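PDB 4XBZ: EvdO1, which probably catalyses an oxidative cyclization in orthosomycin biosynthesis, as a metal-dependent oxygenase of the phytanoyl-CoA dioxygenase family with a double-stranded beta-helix fold. Local coordinates for residues Ser274-Gly279 with Val316-Ile321; Leu280-Leu285 with Phe304-Ala309. One frame throughout, in Å; residues are numbered along the deposited sequence.

Interaction 1 (Ser274-Gly279 with Val316-Ile321); sequences SAEYIG and VDRPEI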
ATOM      1  N   SER A 274     -18.203   6.124  11.925  1.00 34.94           N
ATOM      2  CA  SER A 274     -18.745   7.436  11.612  1.00 34.91           C
ATOM      3  C   SER A 274     -17.607   8.378  11.224  1.00 34.28           C
ATOM      4  O   SER A 274     -16.453   8.101  11.518  1.00 30.73           O
ATOM      5  CB  SER A 274     -19.541   7.971  12.803  1.00 31.98           C
ATOM      6  OG  SER A 274     -18.701   8.180  13.919  1.00 33.19           O
ATOM      7  N   ALA A 275     -17.925   9.476  10.545  1.00 37.70           N
ATOM      8  CA  ALA A 275     -16.890  10.364  10.016  1.00 35.60           C
ATOM      9  C   ALA A 275     -16.081  11.011  11.133  1.00 32.64           C
ATOM     10  O   ALA A 275     -14.904  11.328  10.958  1.00 33.60           O
ATOM     11  CB  ALA A 275     -17.509  11.440   9.120  1.00 39.68           C
ATOM     12  N   GLU A 276     -16.736  11.190  12.276  1.00 34.93           N
ATOM     13  CA  GLU A 276     -16.143  11.753  13.491  1.00 39.58           C
ATOM     14  C   GLU A 276     -15.016  10.887  14.081  1.00 33.34           C
ATOM     15  O   GLU A 276     -14.037  11.401  14.631  1.00 31.72           O
ATOM     16  CB  GLU A 276     -17.251  11.955  14.540  1.00 37.38           C
ATOM     17  CG  GLU A 276     -16.819  12.554  15.871  1.00 45.71           C
ATOM     18  CD  GLU A 276     -17.935  12.513  16.920  1.00 46.60           C
ATOM     19  OE1 GLU A 276     -18.805  11.615  16.847  1.00 41.69           O
ATOM     20  OE2 GLU A 276     -17.946  13.384  17.812  1.00 49.96           O
ATOM     21  N   TYR A 277     -15.169   9.571  13.968  1.00 33.77           N
ATOM     22  CA  TYR A 277     -14.182   8.623  14.485  1.00 32.03           C
ATOM     23  C   TYR A 277     -12.767   8.948  14.011  1.00 29.11           C
ATOM     24  O   TYR A 277     -11.834   8.904  14.804  1.00 28.42           O
ATOM     25  CB  TYR A 277     -14.570   7.200  14.080  1.00 28.09           C
ATOM     26  CG  TYR A 277     -13.684   6.078  14.616  1.00 29.95           C
ATOM     27  CD1 TYR A 277     -13.766   5.669  15.958  1.00 25.68           C
ATOM     28  CD2 TYR A 277     -12.809   5.388  13.770  1.00 25.83           C
ATOM     29  CE1 TYR A 277     -12.992   4.639  16.438  1.00 26.23           C
ATOM     30  CE2 TYR A 277     -12.027   4.337  14.245  1.00 28.52           C
ATOM     31  CZ  TYR A 277     -12.126   3.969  15.578  1.00 29.07           C
ATOM     32  OH  TYR A 277     -11.349   2.945  16.055  1.00 28.60           O
ATOM     33  N   ILE A 278     -12.629   9.314  12.734  1.00 29.55           N
ATOM     34  CA  ILE A 278     -11.324   9.559  12.127  1.00 27.67           C
ATOM     35  C   ILE A 278     -10.502  10.602  12.891  1.00 27.91           C
ATOM     36  O   ILE A 278      -9.353  10.354  13.257  1.00 25.89           O
ATOM     37  CB  ILE A 278     -11.477  10.018  10.649  1.00 35.07           C
ATOM     38  CG1 ILE A 278     -12.244   8.970   9.833  1.00 29.37           C
ATOM     39  CG2 ILE A 278     -10.114  10.334  10.030  1.00 25.11           C
ATOM     40  CD1 ILE A 278     -12.385   9.303   8.380  1.00 30.33           C
ATOM     41  N   GLY A 279     -11.093  11.768  13.137  1.00 27.08           N
ATOM     42  CA  GLY A 279     -10.393  12.817  13.854  1.00 26.33           C
ATOM     43  C   GLY A 279      -9.985  12.405  15.259  1.00 29.51           C
ATOM     44  O   GLY A 279      -8.899  12.758  15.719  1.00 31.87           O
ATOM     45  N   VAL A 316      -8.382  18.480  14.888  1.00 45.83           N
ATOM     46  CA  VAL A 316      -8.697  19.733  15.551  1.00 50.52           C
ATOM     47  C   VAL A 316     -10.207  19.951  15.512  1.00 47.87           C
ATOM     48  O   VAL A 316     -10.713  20.904  16.093  1.00 51.98           O
ATOM     49  CB  VAL A 316      -7.958  20.927  14.897  1.00 52.51           C
ATOM     50  CG1 VAL A 316      -6.453  20.652  14.832  1.00 45.32           C
ATOM     51  CG2 VAL A 316      -8.525  21.216  13.509  1.00 49.12           C
ATOM     52  N   ASP A 317     -10.915  19.052  14.828  1.00 50.85           N
ATOM     53  CA  ASP A 317     -12.370  19.152  14.640  1.00 51.60           C
ATOM     54  C   ASP A 317     -13.154  19.038  15.935  1.00 50.91           C
ATOM     55  O   ASP A 317     -14.292  19.502  16.028  1.00 51.85           O
ATOM     56  CB  ASP A 317     -12.874  18.070  13.688  1.00 48.93           C
ATOM     57  CG  ASP A 317     -12.484  18.322  12.253  1.00 51.49           C
ATOM     58  OD1 ASP A 317     -11.570  19.146  12.013  1.00 53.59           O
ATOM     59  OD2 ASP A 317     -13.095  17.682  11.367  1.00 51.31           O
ATOM     60  N   ARG A 318     -12.556  18.378  16.916  1.00 48.20           N
ATOM     61  CA  ARG A 318     -13.200  18.170  18.202  1.00 53.72           C
ATOM     62  C   ARG A 318     -12.274  18.735  19.274  1.00 56.22           C
ATOM     63  O   ARG A 318     -11.075  18.919  19.027  1.00 51.10           O
ATOM     64  CB  ARG A 318     -13.498  16.672  18.440  1.00 49.63           C
ATOM     65  CG  ARG A 318     -14.951  16.233  18.154  1.00 48.79           C
ATOM     66  CD  ARG A 318     -15.413  16.650  16.762  1.00 51.21           C
ATOM     67  NE  ARG A 318     -16.796  16.278  16.457  1.00 52.16           N
ATOM     68  CZ  ARG A 318     -17.498  16.777  15.433  1.00 56.55           C
ATOM     69  NH1 ARG A 318     -16.953  17.681  14.618  1.00 57.62           N
ATOM     70  NH2 ARG A 318     -18.747  16.379  15.223  1.00 52.62           N
ATOM     71  N   PRO A 319     -12.831  19.045  20.459  1.00 61.03           N
ATOM     72  CA  PRO A 319     -12.014  19.475  21.602  1.00 54.89           C
ATOM     73  C   PRO A 319     -11.053  18.377  22.062  1.00 53.55           C
ATOM     74  O   PRO A 319     -11.295  17.206  21.767  1.00 52.01           O
ATOM     75  CB  PRO A 319     -13.059  19.789  22.678  1.00 55.39           C
ATOM     76  CG  PRO A 319     -14.312  19.076  22.232  1.00 53.85           C
ATOM     77  CD  PRO A 319     -14.275  19.123  20.750  1.00 54.37           C
ATOM     78  N   GLU A 320      -9.980  18.764  22.753  1.00 55.92           N
ATOM     79  CA  GLU A 320      -8.962  17.827  23.227  1.00 54.18           C
ATOM     80  C   GLU A 320      -9.562  16.565  23.844  1.00 54.04           C
ATOM     81  O   GLU A 320     -10.381  16.637  24.766  1.00 49.82           O
ATOM     82  CB  GLU A 320      -8.052  18.500  24.260  1.00 55.65           C
ATOM     83  CG  GLU A 320      -7.272  19.691  23.742  1.00 56.60           C
ATOM     84  CD  GLU A 320      -6.373  19.337  22.585  1.00 62.43           C
ATOM     85  OE1 GLU A 320      -5.495  18.462  22.757  1.00 60.97           O
ATOM     86  OE2 GLU A 320      -6.545  19.935  21.500  1.00 69.10           O
ATOM     87  N   ILE A 321      -9.161  15.408  23.326  1.00 47.83           N
ATOM     88  CA  ILE A 321      -9.663  14.153  23.860  1.00 47.90           C
ATOM     89  C   ILE A 321      -9.138  13.979  25.285  1.00 47.13           C
ATOM     90  O   ILE A 321      -8.001  14.361  25.594  1.00 43.14           O
ATOM     91  CB  ILE A 321      -9.262  12.936  22.982  1.00 43.21           C
ATOM     92  CG1 ILE A 321      -7.737  12.822  22.863  1.00 38.20           C
ATOM     93  CG2 ILE A 321      -9.918  13.024  21.605  1.00 39.70           C
ATOM     94  CD1 ILE A 321      -7.268  11.543  22.189  1.00 33.60           C
TER
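A surface salt bridge between E276 and R318 joins the N-terminal end region of helix 275-293 to the C-terminal loop that follows it, on the periphery of the double-stranded beta-helix fold. The carboxylate of E276 meets R318 through OE2. That oxygen lies at the edge of the guanidinium, near its plane, 3.4 Å from R318 NE. The N-H of NE points at it fairly well, at 157°, but the length makes the hydrogen bond weak. The planes of the two flat groups are 74° apart and only OE2 approaches the guanidinium, so this is not a two-pronged pairing. E276 gets there by stretching out: CG is anti to the backbone N (chi1 -179°) and the chain stays extended beyond it. R318 comes in at about a right angle, its own chain bent at chi2. The aliphatic part of R318 also touches L280 and Q283 of the same helix, and E276 touches Y331. Both charged groups lie toward the surface, where water would probably weaken their attraction. The second guanidinium nitrogen near the carboxylate, R318 NH2, is farther away, 4.0 Å from E276 OE2.

Interaction 2 (Leu280-Leu285 with Phe304-Ala309); sequences LKQQVL and FDYQPA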
ATOM      1  N   LEU A 280     -10.850  11.649  15.937  1.00 24.21           N
ATOM      2  CA  LEU A 280     -10.585  11.241  17.312  1.00 29.89           C
ATOM      3  C   LEU A 280      -9.413  10.254  17.372  1.00 32.41           C
ATOM      4  O   LEU A 280      -8.530  10.372  18.236  1.00 32.46           O
ATOM      5  CB  LEU A 280     -11.849  10.643  17.947  1.00 29.19           C
ATOM      6  CG  LEU A 280     -13.022  11.636  17.968  1.00 30.96           C
ATOM      7  CD1 LEU A 280     -14.356  10.982  18.338  1.00 30.05           C
ATOM      8  CD2 LEU A 280     -12.717  12.803  18.887  1.00 29.50           C
ATOM      9  N   LYS A 281      -9.382   9.296  16.446  1.00 28.42           N
ATOM     10  CA  LYS A 281      -8.295   8.328  16.450  1.00 27.47           C
ATOM     11  C   LYS A 281      -6.980   8.964  16.017  1.00 28.03           C
ATOM     12  O   LYS A 281      -5.914   8.554  16.480  1.00 29.48           O
ATOM     13  CB  LYS A 281      -8.633   7.118  15.577  1.00 26.49           C
ATOM     14  CG  LYS A 281      -9.856   6.365  16.056  1.00 26.63           C
ATOM     15  CD  LYS A 281      -9.862   6.188  17.595  1.00 28.16           C
ATOM     16  CE  LYS A 281      -8.678   5.336  18.110  1.00 29.57           C
ATOM     17  NZ  LYS A 281      -8.903   3.855  17.999  1.00 26.86           N
ATOM     18  N   GLN A 282      -7.050   9.980  15.157  1.00 28.30           N
ATOM     19  CA  GLN A 282      -5.858  10.752  14.827  1.00 30.16           C
ATOM     20  C   GLN A 282      -5.293  11.406  16.086  1.00 29.38           C
ATOM     21  O   GLN A 282      -4.076  11.463  16.279  1.00 28.94           O
ATOM     22  CB  GLN A 282      -6.168  11.816  13.763  1.00 30.40           C
ATOM     23  CG  GLN A 282      -6.316  11.251  12.353  1.00 29.75           C
ATOM     24  CD  GLN A 282      -6.763  12.291  11.338  1.00 29.08           C
ATOM     25  OE1 GLN A 282      -7.611  13.136  11.623  1.00 31.07           O
ATOM     26  NE2 GLN A 282      -6.205  12.225  10.147  1.00 29.32           N
ATOM     27  N   GLN A 283      -6.191  11.902  16.932  1.00 27.85           N
ATOM     28  CA  GLN A 283      -5.805  12.504  18.202  1.00 34.07           C
ATOM     29  C   GLN A 283      -5.183  11.450  19.126  1.00 30.68           C
ATOM     30  O   GLN A 283      -4.195  11.727  19.815  1.00 31.51           O
ATOM     31  CB  GLN A 283      -7.003  13.157  18.898  1.00 35.44           C
ATOM     32  CG  GLN A 283      -7.551  14.451  18.274  1.00 34.46           C
ATOM     33  CD  GLN A 283      -8.385  15.230  19.286  1.00 37.59           C
ATOM     34  OE1 GLN A 283      -7.872  15.655  20.320  1.00 40.97           O
ATOM     35  NE2 GLN A 283      -9.675  15.378  19.016  1.00 38.74           N
ATOM     36  N   VAL A 284      -5.775  10.257  19.143  1.00 28.33           N
ATOM     37  CA  VAL A 284      -5.189   9.119  19.855  1.00 30.25           C
ATOM     38  C   VAL A 284      -3.753   8.852  19.348  1.00 31.84           C
ATOM     39  O   VAL A 284      -2.811   8.755  20.146  1.00 32.55           O
ATOM     40  CB  VAL A 284      -6.041   7.839  19.684  1.00 28.97           C
ATOM     41  CG1 VAL A 284      -5.330   6.627  20.290  1.00 26.69           C
ATOM     42  CG2 VAL A 284      -7.414   8.027  20.281  1.00 23.83           C
ATOM     43  N   LEU A 285      -3.587   8.774  18.026  1.00 27.67           N
ATOM     44  CA  LEU A 285      -2.273   8.498  17.435  1.00 28.29           C
ATOM     45  C   LEU A 285      -1.240   9.551  17.841  1.00 34.08           C
ATOM     46  O   LEU A 285      -0.108   9.225  18.236  1.00 34.06           O
ATOM     47  CB  LEU A 285      -2.365   8.432  15.910  1.00 23.28           C
ATOM     48  CG  LEU A 285      -1.085   7.972  15.204  1.00 27.91           C
ATOM     49  CD1 LEU A 285      -0.740   6.575  15.648  1.00 22.75           C
ATOM     50  CD2 LEU A 285      -1.203   8.016  13.675  1.00 25.28           C
ATOM     51  N   PHE A 304       7.857   8.966  14.983  1.00 33.41           N
ATOM     52  CA  PHE A 304       7.049   8.984  13.765  1.00 34.92           C
ATOM     53  C   PHE A 304       6.441  10.365  13.476  1.00 33.45           C
ATOM     54  O   PHE A 304       5.830  10.998  14.348  1.00 33.57           O
ATOM     55  CB  PHE A 304       5.940   7.930  13.836  1.00 32.01           C
ATOM     56  CG  PHE A 304       5.081   7.869  12.595  1.00 32.51           C
ATOM     57  CD1 PHE A 304       5.634   7.544  11.363  1.00 33.38           C
ATOM     58  CD2 PHE A 304       3.722   8.128  12.663  1.00 31.64           C
ATOM     59  CE1 PHE A 304       4.855   7.489  10.225  1.00 28.52           C
ATOM     60  CE2 PHE A 304       2.938   8.068  11.524  1.00 31.23           C
ATOM     61  CZ  PHE A 304       3.504   7.747  10.310  1.00 30.09           C
ATOM     62  N   ASP A 305       6.623  10.808  12.235  1.00 34.49           N
ATOM     63  CA  ASP A 305       6.105  12.080  11.739  1.00 31.20           C
ATOM     64  C   ASP A 305       4.804  11.849  10.969  1.00 34.15           C
ATOM     65  O   ASP A 305       4.831  11.543   9.770  1.00 32.92           O
ATOM     66  CB  ASP A 305       7.154  12.764  10.840  1.00 33.16           C
ATOM     67  CG  ASP A 305       6.756  14.186  10.426  1.00 39.21           C
ATOM     68  OD1 ASP A 305       5.956  14.832  11.136  1.00 37.88           O
ATOM     69  OD2 ASP A 305       7.254  14.668   9.386  1.00 42.87           O
ATOM     70  N   TYR A 306       3.670  11.995  11.656  1.00 32.17           N
ATOM     71  CA  TYR A 306       2.354  11.711  11.063  1.00 30.98           C
ATOM     72  C   TYR A 306       1.848  12.874  10.187  1.00 31.93           C
ATOM     73  O   TYR A 306       1.508  13.942  10.685  1.00 34.56           O
ATOM     74  CB  TYR A 306       1.344  11.392  12.164  1.00 23.14           C
ATOM     75  CG  TYR A 306      -0.035  10.992  11.680  1.00 26.89           C
ATOM     76  CD1 TYR A 306      -0.218  10.011  10.705  1.00 24.62           C
ATOM     77  CD2 TYR A 306      -1.162  11.579  12.227  1.00 25.47           C
ATOM     78  CE1 TYR A 306      -1.515   9.647  10.282  1.00 24.23           C
ATOM     79  CE2 TYR A 306      -2.438  11.232  11.827  1.00 25.45           C
ATOM     80  CZ  TYR A 306      -2.627  10.274  10.865  1.00 27.92           C
ATOM     81  OH  TYR A 306      -3.934   9.966  10.508  1.00 23.16           O
ATOM     82  N   GLN A 307       1.786  12.645   8.882  1.00 30.86           N
ATOM     83  CA  GLN A 307       1.491  13.716   7.924  1.00 31.57           C
ATOM     84  C   GLN A 307       0.505  13.269   6.848  1.00 29.61           C
ATOM     85  O   GLN A 307       0.894  12.963   5.735  1.00 26.21           O
ATOM     86  CB  GLN A 307       2.785  14.213   7.252  1.00 29.91           C
ATOM     87  CG  GLN A 307       3.795  14.877   8.204  1.00 37.08           C
ATOM     88  CD  GLN A 307       3.274  16.179   8.819  1.00 42.41           C
ATOM     89  OE1 GLN A 307       2.384  16.833   8.265  1.00 44.73           O
ATOM     90  NE2 GLN A 307       3.820  16.551   9.977  1.00 36.30           N
ATOM     91  N   PRO A 308      -0.783  13.210   7.183  1.00 29.68           N
ATOM     92  CA  PRO A 308      -1.727  12.820   6.136  1.00 28.75           C
ATOM     93  C   PRO A 308      -2.044  13.975   5.202  1.00 27.02           C
ATOM     94  O   PRO A 308      -1.647  15.093   5.497  1.00 32.64           O
ATOM     95  CB  PRO A 308      -2.964  12.395   6.926  1.00 26.44           C
ATOM     96  CG  PRO A 308      -2.842  13.069   8.213  1.00 28.70           C
ATOM     97  CD  PRO A 308      -1.395  13.210   8.514  1.00 26.51           C
ATOM     98  N   ALA A 309      -2.729  13.710   4.096  1.00 27.65           N
ATOM     99  CA  ALA A 309      -3.193  14.786   3.220  1.00 32.94           C
ATOM    100  C   ALA A 309      -4.022  15.793   4.017  1.00 31.97           C
ATOM    101  O   ALA A 309      -4.726  15.399   4.947  1.00 30.61           O
ATOM    102  CB  ALA A 309      -4.000  14.231   2.074  1.00 32.20           C
TER
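Y306 reaches from the loop after helix 275-293 to L285 and Q282 on that helix. Its CB points toward the helix, and CG is anti to the backbone N (chi1 -176°), which carries the ring across to the helix. The ring is sandwiched. Over the centre of one face sits L285 CD2, 3.5 Å from the ring centroid and almost on the ring normal, a CH-pi contact. Ring atoms from CG to CZ all lie at similar distances from this methyl; CD1 is closest, 3.7 Å from L285 CD2. P308 CD covers the opposite face, 3.8 Å above the ring plane. Q282 CG lies at the ring edge, in its plane, 3.3 Å from Y306 OH. Beyond the ring, Y306 OH accepts a hydrogen bond from Q282 NE2 at 3.2 Å. The N-H...O angle is 155°, and the hydroxyl oxygen lies in the amide plane of Q282, while amide and ring planes stand 76° apart. The stronger partner of Q282 NE2 is L312 O, and Q282 OE1 accepts a bond from H314 N. The amide is thus held at both ends. Y306 OH has a further, weak bond to L139 O. With alanine in place of the tyrosine, L285 CD2 and P308 CD would probably lose the ring between them, and Q282 NE2 one acceptor. Covered on both faces by L285 and P308, the buried ring keeps its one polar atom bonded to Q282 and weakly to L139, which ties the loop to the helix and to strand 139-147.

Interactions 1 and 2 both use helix 275-293, the last helix of the chain, and lie on the same side of the chain's centre. Their centres are about 11 Å apart. Interaction 1 takes the start of the helix and a later part of the loop; interaction 2 takes the next turns and an earlier part. Interaction 2 is therefore nested within the loop closed by interaction 1, as the chain doubles back along its helix. The two also touch: I321 N probably hydrogen-bonds Q283 OE1, and I321 CD1 packs near V284 N. Interaction 2, which is buried, and the I321-Q283 link tie the loop to the helix; interaction 1 adds a weak bridge at the surface.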